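Local coordinates for uncharacterized protein SPOA0173 (Silicibacter pomeroyi, PDB 3EYT) that is of unknown function but has a thioredoxin-like fold of the AhpC/TSA family and may act as an oxidoreductase or antioxidant enzyme, at residues I81-F86 with F94-D99; H46-A51 with Y90-P95; L130-F135 with G144-T149; A111-R116 with L122-A127; Q52-A57 with D61-L66. All coordinates share one frame; numbering follows the deposited sequence.

Contact 1 (I81-F86 with F94-D99)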
# COMPACT_ATOMS: atom_id res chain seq x y z
N ILE C 81 -0.89 -3.97 5.58
CA ILE C 81 -0.50 -5.38 5.30
C ILE C 81 0.99 -5.54 5.66
O ILE C 81 1.41 -6.56 6.21
CB ILE C 81 -0.80 -5.82 3.85
CG1 ILE C 81 -0.48 -7.30 3.64
CG2 ILE C 81 -0.01 -5.00 2.82
CD1 ILE C 81 -0.88 -7.80 2.29
N SER C 82 1.78 -4.50 5.38
CA SER C 82 3.20 -4.52 5.75
C SER C 82 3.44 -4.44 7.24
O SER C 82 4.33 -5.13 7.78
CB SER C 82 3.96 -3.43 5.01
OG SER C 82 4.12 -3.78 3.64
N LEU C 83 2.68 -3.58 7.91
CA LEU C 83 2.74 -3.42 9.36
C LEU C 83 2.39 -4.69 10.10
O LEU C 83 3.06 -5.03 11.06
CB LEU C 83 1.79 -2.31 9.84
CG LEU C 83 1.81 -2.06 11.36
CD1 LEU C 83 3.21 -1.63 11.81
CD2 LEU C 83 0.77 -1.03 11.77
N LYS C 84 1.33 -5.38 9.66
CA LYS C 84 0.93 -6.67 10.27
C LYS C 84 2.11 -7.67 10.30
O LYS C 84 2.38 -8.30 11.33
CB LYS C 84 -0.26 -7.27 9.49
CG LYS C 84 -1.00 -8.34 10.28
CD LYS C 84 -2.16 -8.89 9.47
CE LYS C 84 -3.03 -9.74 10.36
NZ LYS C 84 -3.29 -10.99 9.63
N ALA C 85 2.83 -7.77 9.18
CA ALA C 85 3.99 -8.68 9.07
C ALA C 85 5.13 -8.21 9.96
O ALA C 85 5.76 -9.01 10.65
CB ALA C 85 4.45 -8.80 7.63
N PHE C 86 5.35 -6.90 9.99
CA PHE C 86 6.38 -6.32 10.85
C PHE C 86 6.14 -6.59 12.34
O PHE C 86 7.08 -6.96 13.09
CB PHE C 86 6.45 -4.80 10.57
CG PHE C 86 7.38 -4.07 11.48
CD1 PHE C 86 8.73 -3.98 11.19
CD2 PHE C 86 6.89 -3.41 12.61
CE1 PHE C 86 9.61 -3.25 12.03
CE2 PHE C 86 7.75 -2.70 13.47
CZ PHE C 86 9.11 -2.63 13.18
N PHE C 94 1.86 -5.54 22.02
CA PHE C 94 0.98 -4.48 22.56
C PHE C 94 0.15 -3.79 21.45
O PHE C 94 0.48 -3.91 20.27
CB PHE C 94 1.75 -3.49 23.43
CG PHE C 94 2.89 -2.82 22.74
CD1 PHE C 94 2.65 -1.84 21.77
CD2 PHE C 94 4.21 -3.18 23.05
CE1 PHE C 94 3.74 -1.23 21.11
CE2 PHE C 94 5.28 -2.57 22.42
CZ PHE C 94 5.05 -1.59 21.44
N PRO C 95 -0.93 -3.08 21.83
CA PRO C 95 -1.82 -2.54 20.81
C PRO C 95 -1.10 -1.52 19.96
O PRO C 95 -0.31 -0.70 20.45
CB PRO C 95 -2.94 -1.88 21.62
CG PRO C 95 -2.94 -2.65 22.95
CD PRO C 95 -1.48 -2.88 23.20
N VAL C 96 -1.33 -1.62 18.67
CA VAL C 96 -0.72 -0.67 17.74
C VAL C 96 -1.80 -0.07 16.84
O VAL C 96 -2.53 -0.81 16.17
CB VAL C 96 0.37 -1.33 16.90
CG1 VAL C 96 1.00 -0.34 15.89
CG2 VAL C 96 1.43 -1.97 17.81
N GLY C 97 -1.86 1.26 16.81
CA GLY C 97 -2.91 1.96 16.03
C GLY C 97 -2.30 2.57 14.79
O GLY C 97 -1.24 3.17 14.88
N VAL C 98 -2.95 2.43 13.63
CA VAL C 98 -2.49 3.11 12.42
C VAL C 98 -3.12 4.52 12.42
O VAL C 98 -4.36 4.68 12.44
CB VAL C 98 -2.91 2.37 11.13
CG1 VAL C 98 -2.50 3.19 9.85
CG2 VAL C 98 -2.29 0.96 11.09
N ASP C 99 -2.25 5.52 12.39
CA ASP C 99 -2.69 6.92 12.45
C ASP C 99 -3.46 7.22 11.15
O ASP C 99 -3.06 6.81 10.07
CB ASP C 99 -1.48 7.81 12.56
CG ASP C 99 -1.81 9.21 13.07
OD1 ASP C 99 -3.01 9.63 13.16
OD2 ASP C 99 -0.83 9.92 13.35
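Leu83 meets Val96 and Val98 without any ring, amide or carboxylate between them: no face or edge of a flat group enters this contact, which is methyl against methyl. The ring of Phe86, about one turn on, packs on Ile48 and Phe36 and meets the ring of Tyr90 instead of reaching the strand. One branch of Leu83 does the touching. Its CD2 lies 3.7 Å from CG2 of Val98 and 4.2 Å from CG1 of Val96, so a single methyl is set against two valines on the same side of the strand. The backbones stay well apart, with CA of Leu83 8.9 Å from CA of Val98. Leu83 spans this gap because its CG stands anti to the backbone N (chi1 -179°), which carries the branch outward from the helix. The two valines share one rotamer yet offer different methyls: Val96 uses the one anti to its N, Val98 the one beside it. Leu83 and Val98 run past each other in opposite directions, giving a side-by-side fit. Helix 80-89 here packs on strand 96-99 within the beta-alpha-beta unit that begins with strand 63-69. Phe15 of strand 11-15 and Phe36 of strand 30-36 also touch Leu83, while Ser82 turns to a second subunit, hydrogen-bonding to Ala77 O of that chain.

Contact 2 (H46-A51 with Y90-P95)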
# COMPACT_ATOMS: atom_id res chain seq x y z
N HIS C 46 15.87 1.41 18.41
CA HIS C 46 15.73 2.01 19.75
C HIS C 46 14.31 2.21 20.29
O HIS C 46 14.05 1.92 21.45
CB HIS C 46 16.45 3.37 19.80
CG HIS C 46 17.89 3.30 19.39
ND1 HIS C 46 18.36 3.89 18.23
CD2 HIS C 46 18.94 2.65 19.94
CE1 HIS C 46 19.65 3.62 18.10
NE2 HIS C 46 20.03 2.88 19.13
N GLY C 47 13.41 2.75 19.48
CA GLY C 47 12.10 3.20 19.95
C GLY C 47 11.22 2.05 20.35
O GLY C 47 10.66 2.03 21.45
N ILE C 48 11.07 1.10 19.44
CA ILE C 48 10.28 -0.09 19.70
C ILE C 48 10.91 -0.93 20.86
O ILE C 48 10.20 -1.31 21.78
CB ILE C 48 10.06 -0.89 18.38
CG1 ILE C 48 8.96 -0.20 17.55
CG2 ILE C 48 9.62 -2.30 18.67
CD1 ILE C 48 9.01 -0.59 16.10
N PRO C 49 12.23 -1.18 20.84
CA PRO C 49 12.76 -1.91 22.01
C PRO C 49 12.52 -1.17 23.31
O PRO C 49 12.28 -1.80 24.33
CB PRO C 49 14.26 -2.04 21.71
CG PRO C 49 14.31 -2.05 20.20
CD PRO C 49 13.27 -1.02 19.80
N LEU C 50 12.55 0.16 23.29
CA LEU C 50 12.22 0.92 24.51
C LEU C 50 10.77 0.69 24.96
O LEU C 50 10.52 0.47 26.14
CB LEU C 50 12.50 2.42 24.33
CG LEU C 50 12.09 3.34 25.48
CD1 LEU C 50 12.85 2.99 26.78
CD2 LEU C 50 12.29 4.82 25.10
N ALA C 51 9.82 0.74 24.02
CA ALA C 51 8.42 0.53 24.35
C ALA C 51 8.22 -0.87 24.97
O ALA C 51 7.45 -1.02 25.92
CB ALA C 51 7.53 0.72 23.13
N TYR C 90 8.78 -9.02 14.56
CA TYR C 90 9.44 -8.40 15.69
C TYR C 90 8.74 -8.70 17.01
O TYR C 90 9.07 -8.08 18.04
CB TYR C 90 9.52 -6.89 15.46
CG TYR C 90 10.62 -6.55 14.49
CD1 TYR C 90 10.40 -6.57 13.10
CD2 TYR C 90 11.90 -6.23 14.95
CE1 TYR C 90 11.43 -6.29 12.22
CE2 TYR C 90 12.94 -5.96 14.07
CZ TYR C 90 12.68 -5.96 12.72
OH TYR C 90 13.71 -5.66 11.86
N ARG C 91 7.74 -9.59 16.98
CA ARG C 91 6.99 -9.95 18.19
C ARG C 91 6.53 -8.77 19.05
O ARG C 91 6.70 -8.76 20.27
CB ARG C 91 7.81 -10.90 19.05
CG ARG C 91 8.30 -12.09 18.30
CD ARG C 91 9.12 -12.94 19.27
NE ARG C 91 9.90 -13.93 18.53
CZ ARG C 91 11.20 -14.12 18.68
NH1 ARG C 91 11.91 -13.40 19.55
NH2 ARG C 91 11.81 -15.05 17.95
N ILE C 92 5.91 -7.80 18.41
CA ILE C 92 5.33 -6.67 19.10
C ILE C 92 3.88 -7.05 19.40
O ILE C 92 3.08 -7.23 18.48
CB ILE C 92 5.39 -5.44 18.21
CG1 ILE C 92 6.87 -5.12 17.94
CG2 ILE C 92 4.59 -4.27 18.84
CD1 ILE C 92 7.11 -4.30 16.66
N LYS C 93 3.57 -7.20 20.69
CA LYS C 93 2.31 -7.77 21.09
C LYS C 93 1.36 -6.73 21.69
O LYS C 93 0.17 -7.01 21.88
CB LYS C 93 2.51 -8.89 22.14
CG LYS C 93 3.49 -10.03 21.80
CD LYS C 93 3.16 -10.74 20.51
CE LYS C 93 4.11 -11.94 20.30
NZ LYS C 93 4.04 -12.96 21.40
N PHE C 94 1.86 -5.54 22.02
CA PHE C 94 0.98 -4.48 22.56
C PHE C 94 0.15 -3.79 21.45
O PHE C 94 0.48 -3.91 20.27
CB PHE C 94 1.75 -3.49 23.43
CG PHE C 94 2.89 -2.82 22.74
CD1 PHE C 94 2.65 -1.84 21.77
CD2 PHE C 94 4.21 -3.18 23.05
CE1 PHE C 94 3.74 -1.23 21.11
CE2 PHE C 94 5.28 -2.57 22.42
CZ PHE C 94 5.05 -1.59 21.44
N PRO C 95 -0.93 -3.08 21.83
CA PRO C 95 -1.82 -2.54 20.81
C PRO C 95 -1.10 -1.52 19.96
O PRO C 95 -0.31 -0.70 20.45
CB PRO C 95 -2.94 -1.88 21.62
CG PRO C 95 -2.94 -2.65 22.95
CD PRO C 95 -1.48 -2.88 23.20
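Ile48 and Ala51, one turn apart on helix 41-57, hold Ile92 and Phe94 of the loop that leads from helix 80-89 to strand 96-99. This is the close-packed part. CG2 of Ile48 lies 3.8 Å from CD1 of Ile92 and 4.0 Å from its CG1, and the two isoleucines cross at about a right angle. Next to them CB of Ala51 comes within 3.8 Å of CZ of Phe94, approaching the ring obliquely. The Phe94 ring also has company within its own segment: CG2 of Ile92 sits 3.7 Å above the plane of one face, shifted toward the rim. Phe94 places its CG between the backbone N and the carbonyl carbon (chi1 57°), a crowded rotamer that brings the far end of the ring to the small alanine. The other side of the loop is looser. Tyr90 makes no contact with residues 46-51; its ring packs on Val44, earlier in the same helix, and meets that of Phe86. Arg91 and Lys93 lie at the exposed surface, and His46, also exposed, leans on Asp137. Arg91 has positive phi and closes helix 80-89 in a Schellman motif, with Ile92 N bonded back to Leu87 O; this turn delivers Ile92 to the interior. Phe86 fills in beside both isoleucines. No hydrogen bond joins the two segments, so the loop is held to the helix by apolar fit, while Asn16 takes up one of its carbonyls through a hydrogen bond from ND2 to Phe94 O.

Contact 3 (L130-F135 with G144-T149)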
# COMPACT_ATOMS: atom_id res chain seq x y z
N LEU C 130 -1.17 15.45 28.49
CA LEU C 130 0.18 15.21 28.01
C LEU C 130 1.21 15.83 28.97
O LEU C 130 1.12 17.01 29.31
CB LEU C 130 0.36 15.78 26.61
CG LEU C 130 1.72 15.54 25.96
CD1 LEU C 130 1.95 14.07 25.67
CD2 LEU C 130 1.81 16.34 24.68
N ARG C 131 2.20 15.04 29.37
CA ARG C 131 3.15 15.47 30.38
C ARG C 131 4.60 15.34 29.93
O ARG C 131 5.48 15.97 30.50
CB ARG C 131 2.94 14.67 31.67
CG ARG C 131 1.57 14.88 32.28
CD ARG C 131 1.47 16.26 32.96
NE ARG C 131 2.36 16.32 34.12
CZ ARG C 131 2.04 15.84 35.33
NH1 ARG C 131 0.87 15.27 35.54
NH2 ARG C 131 2.90 15.94 36.33
N ALA C 132 4.87 14.49 28.94
CA ALA C 132 6.20 14.47 28.34
C ALA C 132 6.07 14.09 26.88
O ALA C 132 5.14 13.39 26.50
CB ALA C 132 7.15 13.51 29.06
N HIS C 133 7.03 14.55 26.09
CA HIS C 133 7.01 14.33 24.65
C HIS C 133 8.47 14.32 24.21
O HIS C 133 9.11 15.37 24.09
CB HIS C 133 6.20 15.45 23.99
CG HIS C 133 6.10 15.33 22.50
ND1 HIS C 133 5.31 16.18 21.75
CD2 HIS C 133 6.68 14.49 21.61
CE1 HIS C 133 5.40 15.86 20.47
NE2 HIS C 133 6.23 14.84 20.36
N HIS C 134 9.00 13.12 24.00
CA HIS C 134 10.42 12.92 23.68
C HIS C 134 10.59 12.52 22.24
O HIS C 134 9.91 11.63 21.77
CB HIS C 134 11.02 11.80 24.53
CG HIS C 134 10.93 12.07 26.00
ND1 HIS C 134 11.65 13.06 26.62
CD2 HIS C 134 10.21 11.46 26.98
CE1 HIS C 134 11.38 13.06 27.92
NE2 HIS C 134 10.52 12.08 28.16
N PHE C 135 11.54 13.15 21.57
CA PHE C 135 11.83 12.86 20.18
C PHE C 135 13.21 12.22 20.11
O PHE C 135 14.18 12.78 20.60
CB PHE C 135 11.79 14.17 19.36
CG PHE C 135 12.28 14.00 17.95
CD1 PHE C 135 11.83 12.94 17.18
CD2 PHE C 135 13.19 14.90 17.40
CE1 PHE C 135 12.27 12.75 15.86
CE2 PHE C 135 13.64 14.75 16.07
CZ PHE C 135 13.17 13.65 15.30
N GLY C 144 11.87 6.27 33.38
CA GLY C 144 11.36 5.53 34.54
C GLY C 144 10.99 6.47 35.69
O GLY C 144 9.96 6.30 36.34
N ALA C 145 11.82 7.51 35.90
CA ALA C 145 11.52 8.55 36.88
C ALA C 145 10.20 9.30 36.53
O ALA C 145 9.33 9.51 37.40
CB ALA C 145 12.70 9.52 37.01
N GLU C 146 10.03 9.67 35.26
CA GLU C 146 8.81 10.38 34.85
C GLU C 146 7.57 9.51 35.03
O GLU C 146 6.53 10.01 35.52
CB GLU C 146 8.87 10.89 33.41
CG GLU C 146 10.04 11.80 33.07
CD GLU C 146 10.14 12.10 31.57
OE1 GLU C 146 9.80 11.23 30.71
OE2 GLU C 146 10.57 13.23 31.24
N ILE C 147 7.67 8.23 34.66
CA ILE C 147 6.53 7.30 34.83
C ILE C 147 6.15 7.13 36.32
O ILE C 147 4.96 7.15 36.68
CB ILE C 147 6.82 5.94 34.13
CG1 ILE C 147 6.80 6.09 32.61
CG2 ILE C 147 5.80 4.87 34.53
CD1 ILE C 147 7.45 4.88 31.88
N ALA C 148 7.16 6.99 37.17
CA ALA C 148 6.91 6.91 38.63
C ALA C 148 6.23 8.16 39.17
O ALA C 148 5.34 8.07 39.99
CB ALA C 148 8.20 6.66 39.38
N THR C 149 6.65 9.33 38.72
CA THR C 149 6.06 10.58 39.17
C THR C 149 4.56 10.62 38.85
O THR C 149 3.73 10.98 39.71
CB THR C 149 6.78 11.80 38.54
OG1 THR C 149 8.17 11.76 38.91
CG2 THR C 149 6.14 13.15 38.99
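A histidine-carboxylate hydrogen bond, His134 to Glu146, ties strand 129-135 to the C-terminal helix 140-151 at the surface of the thioredoxin-like fold. NE2 of His134 donates to OE1 of Glu146 over 2.8 Å, and the bond is nearly straight, 169° at the hydrogen. The acceptor uses its syn lone pair and lies close to the ring plane, so the carboxylate meets the imidazole at its edge. Ring and carboxylate are almost coplanar, their planes 21° apart. Glu146 reaches across with an extended chain beyond CG, while His134 comes from the opposite direction with CG beside its backbone N (chi1 -60°). Beneath them CB of Ala132 rests 3.9 Å from OE1 of Glu146, an apolar floor for the acid. Such a close carboxylate would probably stabilise a protonated imidazole. An alanine in place of this glutamate would probably leave NE2 of His134 without its acceptor and the imidazole freer to turn. One turn along the helix, Thr149 OG1 bonds to Ala145 O over 2.9 Å, from above the carbonyl plane; the backbone N of Thr149 reaches the same oxygen from the other face. The strand is not regular here: Arg131 and Ala132 both face Leu123 in a classic beta bulge. Arg131 forms salt bridges with Asp125 and with Glu153, beyond the helix. Strand 129-135 lies antiparallel between strands 120-124 and 4-5, with helix 140-151 packed on one face and Glu146 also touching Leu123.

Contact 4 (A111-R116 with L122-A127)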
# COMPACT_ATOMS: atom_id res chain seq x y z
N ALA C 111 0.14 15.07 13.58
CA ALA C 111 -0.00 16.52 13.44
C ALA C 111 -0.63 17.13 14.68
O ALA C 111 -0.16 18.15 15.15
CB ALA C 111 -0.79 16.90 12.18
N ALA C 112 -1.70 16.52 15.20
CA ALA C 112 -2.36 17.02 16.42
C ALA C 112 -1.38 17.15 17.58
O ALA C 112 -1.48 18.08 18.39
CB ALA C 112 -3.54 16.10 16.83
N TYR C 113 -0.41 16.23 17.65
CA TYR C 113 0.55 16.24 18.73
C TYR C 113 1.79 17.10 18.46
O TYR C 113 2.65 17.21 19.34
CB TYR C 113 0.96 14.80 19.13
CG TYR C 113 -0.01 14.16 20.10
CD1 TYR C 113 -1.21 13.59 19.65
CD2 TYR C 113 0.25 14.15 21.46
CE1 TYR C 113 -2.12 13.04 20.54
CE2 TYR C 113 -0.64 13.58 22.36
CZ TYR C 113 -1.82 13.03 21.90
OH TYR C 113 -2.72 12.48 22.79
N GLN C 114 1.86 17.66 17.26
CA GLN C 114 3.01 18.47 16.81
C GLN C 114 4.32 17.66 16.92
O GLN C 114 5.35 18.17 17.37
CB GLN C 114 3.07 19.77 17.64
CG GLN C 114 1.71 20.50 17.65
CD GLN C 114 1.70 21.75 18.52
OE1 GLN C 114 1.61 21.67 19.74
NE2 GLN C 114 1.79 22.89 17.89
N MSE C 115 4.28 16.39 16.50
CA MSE C 115 5.50 15.57 16.61
C MSE C 115 6.51 16.01 15.58
O MSE C 115 6.15 16.50 14.51
CB MSE C 115 5.15 14.08 16.47
CG MSE C 115 4.12 13.66 17.48
SE MSE C 115 3.87 11.70 17.24
CE MSE C 115 2.28 11.45 18.36
N ARG C 116 7.78 15.86 15.93
CA ARG C 116 8.88 16.31 15.07
C ARG C 116 9.36 15.20 14.15
O ARG C 116 10.13 15.45 13.22
CB ARG C 116 10.05 16.79 15.93
CG ARG C 116 9.71 17.99 16.81
CD ARG C 116 10.94 18.44 17.60
NE ARG C 116 11.88 19.17 16.74
CZ ARG C 116 11.76 20.45 16.38
NH1 ARG C 116 10.73 21.19 16.79
NH2 ARG C 116 12.68 21.01 15.59
N LEU C 122 5.46 9.62 23.94
CA LEU C 122 4.56 10.55 24.62
C LEU C 122 4.09 9.92 25.91
O LEU C 122 3.81 8.71 25.95
CB LEU C 122 3.34 10.87 23.75
CG LEU C 122 3.40 11.46 22.32
CD1 LEU C 122 3.69 12.92 22.36
CD2 LEU C 122 4.35 10.75 21.36
N LEU C 123 4.00 10.73 26.96
CA LEU C 123 3.52 10.30 28.27
C LEU C 123 2.32 11.11 28.68
O LEU C 123 2.41 12.35 28.79
CB LEU C 123 4.57 10.49 29.37
CG LEU C 123 5.70 9.52 29.68
CD1 LEU C 123 6.12 9.81 31.14
CD2 LEU C 123 5.30 8.06 29.50
N ILE C 124 1.23 10.41 28.94
CA ILE C 124 -0.04 10.99 29.34
C ILE C 124 -0.37 10.56 30.77
O ILE C 124 -0.33 9.38 31.11
CB ILE C 124 -1.16 10.57 28.36
CG1 ILE C 124 -0.88 11.15 26.96
CG2 ILE C 124 -2.56 11.02 28.85
CD1 ILE C 124 -1.72 10.48 25.88
N ASP C 125 -0.70 11.54 31.60
CA ASP C 125 -0.95 11.28 33.01
C ASP C 125 -2.32 10.63 33.23
O ASP C 125 -3.10 10.51 32.31
CB ASP C 125 -0.72 12.53 33.87
CG ASP C 125 -1.76 13.63 33.65
OD1 ASP C 125 -2.86 13.38 33.09
OD2 ASP C 125 -1.48 14.77 34.08
N LYS C 126 -2.61 10.22 34.47
CA LYS C 126 -3.90 9.58 34.83
C LYS C 126 -5.12 10.45 34.52
O LYS C 126 -6.24 9.94 34.41
CB LYS C 126 -3.92 9.27 36.33
CG LYS C 126 -2.85 8.35 36.78
CD LYS C 126 -3.11 7.95 38.21
CE LYS C 126 -1.90 7.27 38.73
NZ LYS C 126 -2.05 6.91 40.16
N ALA C 127 -4.92 11.75 34.40
CA ALA C 127 -6.02 12.68 34.12
C ALA C 127 -6.22 12.94 32.62
O ALA C 127 -7.11 13.71 32.27
CB ALA C 127 -5.83 13.99 34.89
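The backbone at Tyr113 stays 9.1 Å from that at Leu122, CA to CA, as helix 108-112 ends in a Schellman motif at Gln114 (phi 57°) and the chain runs on over strand 120-124. The gap is filled by side chains. Leu122 serves two partners with its two methyls: CD1 lies 3.8 Å from CD2 of Tyr113, oblique to the ring, and CD2 lies 3.7 Å from CE of Met115. Met115, present as selenomethionine, carries its terminal methyl there on a chain extended beyond CG (chi2 -177°), so CE, rather than the selenium, meets the leucine. Two residues along the strand, Ile124 continues the surface, its CD1 3.8 Å from OH of Tyr113 with the two side chains at about a right angle. The tyrosine therefore lies along the strand, ring against Leu122 and hydroxyl by Ile124. That hydroxyl is not buried without a mate, since it is hydrogen-bonded to Pro7 O. Where the strand turns toward 129-135, Asp125 OD1 takes a hydrogen bond from Asp129 N and a weak one, 2.9 Å long, from Ala127 N. Leu123, between the two touching strand residues, faces the other way and packs on helix 140-151. A central sheet with helices on both faces is the hallmark of the thioredoxin fold; here helix 108-112 and the loop after it cover one face, and Leu122 and Ile124 are the strand's share of the core beneath.

Contact 5 (Q52-A57 with D61-L66)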
# COMPACT_ATOMS: atom_id res chain seq x y z
N GLN C 52 8.91 -1.87 24.44
CA GLN C 52 8.82 -3.22 24.98
C GLN C 52 9.40 -3.37 26.39
O GLN C 52 8.91 -4.17 27.18
CB GLN C 52 9.47 -4.21 24.02
CG GLN C 52 8.73 -4.29 22.69
CD GLN C 52 9.32 -5.31 21.77
OE1 GLN C 52 10.48 -5.22 21.39
NE2 GLN C 52 8.52 -6.28 21.39
N LYS C 53 10.44 -2.59 26.69
CA LYS C 53 11.03 -2.53 28.05
C LYS C 53 10.06 -1.92 29.03
O LYS C 53 9.88 -2.45 30.12
CB LYS C 53 12.34 -1.73 28.05
CG LYS C 53 13.50 -2.51 27.46
CD LYS C 53 14.70 -1.63 27.25
CE LYS C 53 15.88 -2.46 26.79
NZ LYS C 53 17.01 -1.60 26.33
N VAL C 54 9.44 -0.80 28.62
CA VAL C 54 8.41 -0.17 29.44
C VAL C 54 7.30 -1.16 29.71
O VAL C 54 6.86 -1.30 30.87
CB VAL C 54 7.87 1.13 28.77
CG1 VAL C 54 6.68 1.70 29.55
CG2 VAL C 54 9.03 2.18 28.64
N ARG C 55 6.83 -1.84 28.67
CA ARG C 55 5.76 -2.81 28.83
C ARG C 55 6.16 -3.91 29.80
O ARG C 55 5.35 -4.30 30.65
CB ARG C 55 5.31 -3.41 27.48
CG ARG C 55 4.26 -4.55 27.61
CD ARG C 55 2.88 -4.09 28.08
NE ARG C 55 2.90 -3.60 29.47
CZ ARG C 55 2.01 -2.78 30.03
NH1 ARG C 55 0.96 -2.30 29.35
NH2 ARG C 55 2.19 -2.41 31.29
N ALA C 56 7.39 -4.43 29.67
CA ALA C 56 7.88 -5.46 30.57
C ALA C 56 8.10 -4.90 31.99
O ALA C 56 7.90 -5.61 32.95
CB ALA C 56 9.17 -6.12 30.02
N ALA C 57 8.49 -3.63 32.12
CA ALA C 57 8.86 -3.13 33.47
C ALA C 57 7.70 -2.70 34.36
O ALA C 57 7.84 -2.74 35.59
CB ALA C 57 9.93 -2.03 33.39
N ASP C 61 -2.06 -3.13 34.65
CA ASP C 61 -3.17 -2.48 35.34
C ASP C 61 -2.86 -1.01 35.61
O ASP C 61 -3.77 -0.19 35.73
CB ASP C 61 -3.57 -3.21 36.63
CG ASP C 61 -2.53 -3.09 37.72
OD1 ASP C 61 -1.35 -2.84 37.42
OD2 ASP C 61 -2.91 -3.24 38.90
N LYS C 62 -1.58 -0.68 35.68
CA LYS C 62 -1.17 0.67 36.03
C LYS C 62 -0.72 1.51 34.84
O LYS C 62 -0.98 2.72 34.80
CB LYS C 62 -0.07 0.64 37.08
CG LYS C 62 -0.54 0.17 38.45
CD LYS C 62 0.63 0.12 39.45
CE LYS C 62 0.27 -0.58 40.78
NZ LYS C 62 -1.09 -0.17 41.22
N VAL C 63 -0.05 0.86 33.88
CA VAL C 63 0.55 1.54 32.73
C VAL C 63 0.06 0.88 31.44
O VAL C 63 0.18 -0.35 31.27
CB VAL C 63 2.10 1.51 32.79
CG1 VAL C 63 2.74 2.16 31.52
CG2 VAL C 63 2.58 2.20 34.06
N ALA C 64 -0.53 1.68 30.57
CA ALA C 64 -0.85 1.20 29.21
C ALA C 64 0.28 1.62 28.27
O ALA C 64 0.76 2.76 28.32
CB ALA C 64 -2.20 1.78 28.72
N VAL C 65 0.70 0.70 27.41
CA VAL C 65 1.69 0.98 26.39
C VAL C 65 1.03 0.74 25.03
O VAL C 65 0.50 -0.34 24.77
CB VAL C 65 2.96 0.09 26.52
CG1 VAL C 65 3.96 0.36 25.36
CG2 VAL C 65 3.65 0.30 27.85
N LEU C 66 1.07 1.76 24.18
CA LEU C 66 0.41 1.75 22.86
C LEU C 66 1.45 2.09 21.82
O LEU C 66 2.29 2.95 22.08
CB LEU C 66 -0.64 2.86 22.77
CG LEU C 66 -1.72 2.89 23.85
CD1 LEU C 66 -2.74 3.94 23.53
CD2 LEU C 66 -2.35 1.48 24.02
O HOH W 1 -0.02 -2.42 26.40
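Arg55 grips the backbone carbonyl of Val63 with both terminal nitrogens, NH1 at 2.8 Å and NH2 at 2.9 Å from Val63 O, in the beta-alpha-beta unit formed by strand 30-36, helix 41-57 and strand 63-69. Both bonds are bent, 142° and 140° at the hydrogens, because two donors converge on one oxygen. They come from the same face of the carbonyl plane, while the oxygen lies at the guanidinium edge. The chain bends at chi2 and chi3 to bring that edge down onto the strand. Water 1 extends the grip, accepting from Arg55 NH1 at 3.1 Å and donating to Val65 O at 2.7 Å. Glu60 forms a salt bridge with NH1, and Phe58 O takes a hydrogen bond from NH2, so the group is pinned on several sides. A leucine in place of this arginine would probably leave Val63 O without both its donors and Glu60 without its opposite charge. Away from the polar end, CG2 of Val65 sits over one guanidinium face, offset toward the rim. Helix and strand segments run nearly antiparallel, at 156°, with axes 8.6 Å apart at closest. Val54 packs inward toward the sheet, where Leu143 and Ile147 of helix 140-151 also meet it. Its CG1, anti to the backbone N, lies 3.7 Å from CG2 of Val65 and 4.4 Å from CG1 of Val63.

In the fold
Contacts 1, 2 and 4 are buried and have no hydrogen bond across them, their touching atoms being almost all carbon, whereas contact 3, at the surface, rests on a histidine-carboxylate hydrogen bond; contact 5 mixes the two, with valines inside and a partly exposed arginine that grips the strand backbone. Contacts 2 and 5 use successive turns of helix 41-57, and contacts 1 and 2 share Phe94 and Pro95 and meet through Phe86. Ile147 of contact 3 reaches Val54 and Val63 of contact 5. Contacts 3 and 4 sit on neighbouring antiparallel strands, about 10 Å between centres. Contact 4 works the sheet face opposite to that used by contacts 3 and 5.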